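Local coordinates for protein uncharacterized tRNA/rRNA methyltransferase HI0380 (Haemophilus influenzae, PDB 3ILK) that probably binds S-adenosyl-L-methionine and uses it to methylate RNA, as a member of the TrmH family of SPOUT-type methyltransferases, at residues Cys37-Lys42 with Asp69-Asp74. Numbering follows the deposited sequence.
Sequences CLVSPK and DEAVDD
Ala71, in the short helix 68-71, sets its methyl group against Cys37 and Val39, two residues on the same face of strand 35-39, and the whole contact is apolar. Val39 makes the closer approach: its CG2 branch lies 3.4 Å from Ala71 CB, tighter than usual for two carbons. Cys37 meets the helix through sulfur, with SG 3.8 Å from both CA and CB of Ala71; with chi1 180° the thiol lies anti to the backbone N and beside the carbonyl carbon, and from there it meets Ala71.

Leu38, between them, points to the other side of the sheet and packs on Ile21 of helix 18-31. Strands 8-13 and 63-65 flank strand 35-39 in the parallel sheet, and Val11 and Val65 from them also touch Ala71. Among the polar ties of segment 69-74, Arg9 NH1, from strand 8-13, is hydrogen-bonded to the carbonyl oxygens of Ala71 and Asp73.

No hydrogen bond joins the two segments, so between them the contact is van der Waals packing alone, of the short helix on the sheet of this SPOUT-superfamily α/β domain; the small methyl is consistent with the close approach of the backbones, Cys37 CA lying 6.5 Å from Ala71 CA.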
ATOM      1  N   CYS A  37       2.269  24.625 -14.069  1.00 22.02           N
ATOM      2  CA  CYS A  37       1.688  25.813 -14.686  1.00 22.70           C
ATOM      3  C   CYS A  37       0.634  26.436 -13.760  1.00 23.77           C
ATOM      4  O   CYS A  37      -0.286  25.733 -13.280  1.00 24.85           O
ATOM      5  CB  CYS A  37       1.090  25.405 -16.023  1.00 22.26           C
ATOM      6  SG  CYS A  37       0.305  26.705 -16.973  1.00 26.06           S
ATOM      7  N   LEU A  38       0.805  27.734 -13.487  1.00 21.91           N
ATOM      8  CA  LEU A  38      -0.108  28.596 -12.720  1.00 21.56           C
ATOM      9  C   LEU A  38      -0.973  29.510 -13.622  1.00 21.42           C
ATOM     10  O   LEU A  38      -0.435  30.157 -14.541  1.00 19.83           O
ATOM     11  CB  LEU A  38       0.704  29.437 -11.726  1.00 20.05           C
ATOM     12  CG  LEU A  38       1.813  28.711 -10.917  1.00 20.24           C
ATOM     13  CD1 LEU A  38       2.518  29.696  -9.956  1.00 18.03           C
ATOM     14  CD2 LEU A  38       1.217  27.493 -10.134  1.00 19.06           C
ATOM     15  N   VAL A  39      -2.301  29.494 -13.399  1.00 21.60           N
ATOM     16  CA  VAL A  39      -3.222  30.442 -14.041  1.00 22.20           C
ATOM     17  C   VAL A  39      -3.543  31.514 -13.038  1.00 23.40           C
ATOM     18  O   VAL A  39      -4.086  31.232 -11.951  1.00 24.69           O
ATOM     19  CB  VAL A  39      -4.479  29.777 -14.573  1.00 23.16           C
ATOM     20  CG1 VAL A  39      -5.410  30.770 -15.376  1.00 18.93           C
ATOM     21  CG2 VAL A  39      -4.109  28.521 -15.512  1.00 22.34           C
ATOM     22  N   SER A  40      -3.170  32.754 -13.358  1.00 23.62           N
ATOM     23  CA  SER A  40      -3.523  33.885 -12.499  1.00 23.83           C
ATOM     24  C   SER A  40      -3.389  33.551 -11.015  1.00 22.47           C
ATOM     25  O   SER A  40      -4.373  33.629 -10.301  1.00 23.36           O
ATOM     26  CB  SER A  40      -4.973  34.324 -12.713  1.00 23.73           C
ATOM     27  OG  SER A  40      -5.095  34.872 -13.990  1.00 31.05           O
ATOM     28  N   PRO A  41      -2.191  33.156 -10.571  1.00 20.76           N
ATOM     29  CA  PRO A  41      -2.025  33.022  -9.149  1.00 20.95           C
ATOM     30  C   PRO A  41      -2.235  34.385  -8.545  1.00 21.16           C
ATOM     31  O   PRO A  41      -1.919  35.442  -9.153  1.00 20.17           O
ATOM     32  CB  PRO A  41      -0.549  32.605  -8.994  1.00 19.07           C
ATOM     33  CG  PRO A  41       0.115  33.172 -10.214  1.00 17.31           C
ATOM     34  CD  PRO A  41      -0.921  32.945 -11.295  1.00 21.21           C
ATOM     35  N   LYS A  42      -2.767  34.377  -7.342  1.00 22.57           N
ATOM     36  CA  LYS A  42      -3.007  35.635  -6.643  1.00 21.57           C
ATOM     37  C   LYS A  42      -1.683  36.228  -6.221  1.00 22.46           C
ATOM     38  O   LYS A  42      -1.484  37.459  -6.166  1.00 22.24           O
ATOM     39  CB  LYS A  42      -3.876  35.326  -5.440  1.00 22.76           C
ATOM     40  CG  LYS A  42      -4.211  36.512  -4.558  1.00 22.66           C
ATOM     41  CD  LYS A  42      -5.232  36.057  -3.526  1.00 27.23           C
ATOM     42  CE  LYS A  42      -5.838  37.264  -2.810  1.00 32.16           C
ATOM     43  NZ  LYS A  42      -4.751  38.192  -2.455  1.00 35.21           N
ATOM     44  N   ASP A  69      -6.920  28.300 -21.697  1.00 23.46           N
ATOM     45  CA  ASP A  69      -6.437  27.952 -23.036  1.00 24.44           C
ATOM     46  C   ASP A  69      -4.916  27.956 -23.153  1.00 25.04           C
ATOM     47  O   ASP A  69      -4.325  26.994 -23.663  1.00 26.02           O
ATOM     48  CB  ASP A  69      -7.078  28.875 -24.100  1.00 24.84           C
ATOM     49  CG  ASP A  69      -8.506  28.475 -24.402  1.00 27.68           C
ATOM     50  OD1 ASP A  69      -9.006  27.554 -23.735  1.00 29.69           O
ATOM     51  OD2 ASP A  69      -9.140  29.069 -25.292  1.00 33.38           O
ATOM     52  N   GLU A  70      -4.269  28.996 -22.647  1.00 25.49           N
ATOM     53  CA  GLU A  70      -2.804  29.007 -22.647  1.00 26.40           C
ATOM     54  C   GLU A  70      -2.278  27.892 -21.722  1.00 26.27           C
ATOM     55  O   GLU A  70      -1.348  27.148 -22.111  1.00 23.87           O
ATOM     56  CB  GLU A  70      -2.246  30.383 -22.258  1.00 25.94           C
ATOM     57  CG  GLU A  70      -2.441  31.393 -23.352  1.00 29.07           C
ATOM     58  CD  GLU A  70      -2.370  32.822 -22.841  1.00 35.11           C
ATOM     59  OE1 GLU A  70      -1.582  33.595 -23.409  1.00 38.39           O
ATOM     60  OE2 GLU A  70      -3.118  33.178 -21.897  1.00 36.68           O
ATOM     61  N   ALA A  71      -2.923  27.731 -20.554  1.00 25.02           N
ATOM     62  CA  ALA A  71      -2.458  26.751 -19.563  1.00 25.77           C
ATOM     63  C   ALA A  71      -2.415  25.336 -20.124  1.00 26.28           C
ATOM     64  O   ALA A  71      -1.603  24.557 -19.698  1.00 28.13           O
ATOM     65  CB  ALA A  71      -3.278  26.794 -18.277  1.00 25.41           C
ATOM     66  N   VAL A  72      -3.270  25.019 -21.097  1.00 26.66           N
ATOM     67  CA  VAL A  72      -3.316  23.673 -21.674  1.00 25.13           C
ATOM     68  C   VAL A  72      -2.838  23.611 -23.107  1.00 25.85           C
ATOM     69  O   VAL A  72      -3.004  22.571 -23.777  1.00 26.44           O
ATOM     70  CB  VAL A  72      -4.730  23.061 -21.621  1.00 25.30           C
ATOM     71  CG1 VAL A  72      -5.247  22.902 -20.167  1.00 24.45           C
ATOM     72  CG2 VAL A  72      -5.722  23.865 -22.510  1.00 26.67           C
ATOM     73  N   ASP A  73      -2.266  24.715 -23.588  1.00 26.40           N
ATOM     74  CA  ASP A  73      -1.579  24.798 -24.894  1.00 27.98           C
ATOM     75  C   ASP A  73      -0.757  23.514 -25.144  1.00 26.71           C
ATOM     76  O   ASP A  73       0.061  23.107 -24.309  1.00 25.75           O
ATOM     77  CB  ASP A  73      -0.641  26.034 -24.868  1.00 29.00           C
ATOM     78  CG  ASP A  73       0.199  26.210 -26.157  1.00 33.28           C
ATOM     79  OD1 ASP A  73       1.442  26.012 -26.110  1.00 35.36           O
ATOM     80  OD2 ASP A  73      -0.373  26.605 -27.191  1.00 34.42           O
ATOM     81  N   ASP A  74      -0.974  22.868 -26.285  1.00 26.35           N
ATOM     82  CA  ASP A  74      -0.106  21.777 -26.654  1.00 26.24           C
ATOM     83  C   ASP A  74      -0.279  20.507 -25.823  1.00 25.80           C
ATOM     84  O   ASP A  74       0.576  19.623 -25.887  1.00 25.99           O
ATOM     85  CB  ASP A  74       1.370  22.206 -26.624  1.00 27.46           C
ATOM     86  CG  ASP A  74       2.173  21.630 -27.790  1.00 31.66           C
ATOM     87  OD1 ASP A  74       3.262  21.039 -27.561  1.00 37.33           O
ATOM     88  OD2 ASP A  74       1.703  21.764 -28.936  1.00 35.18           O
TER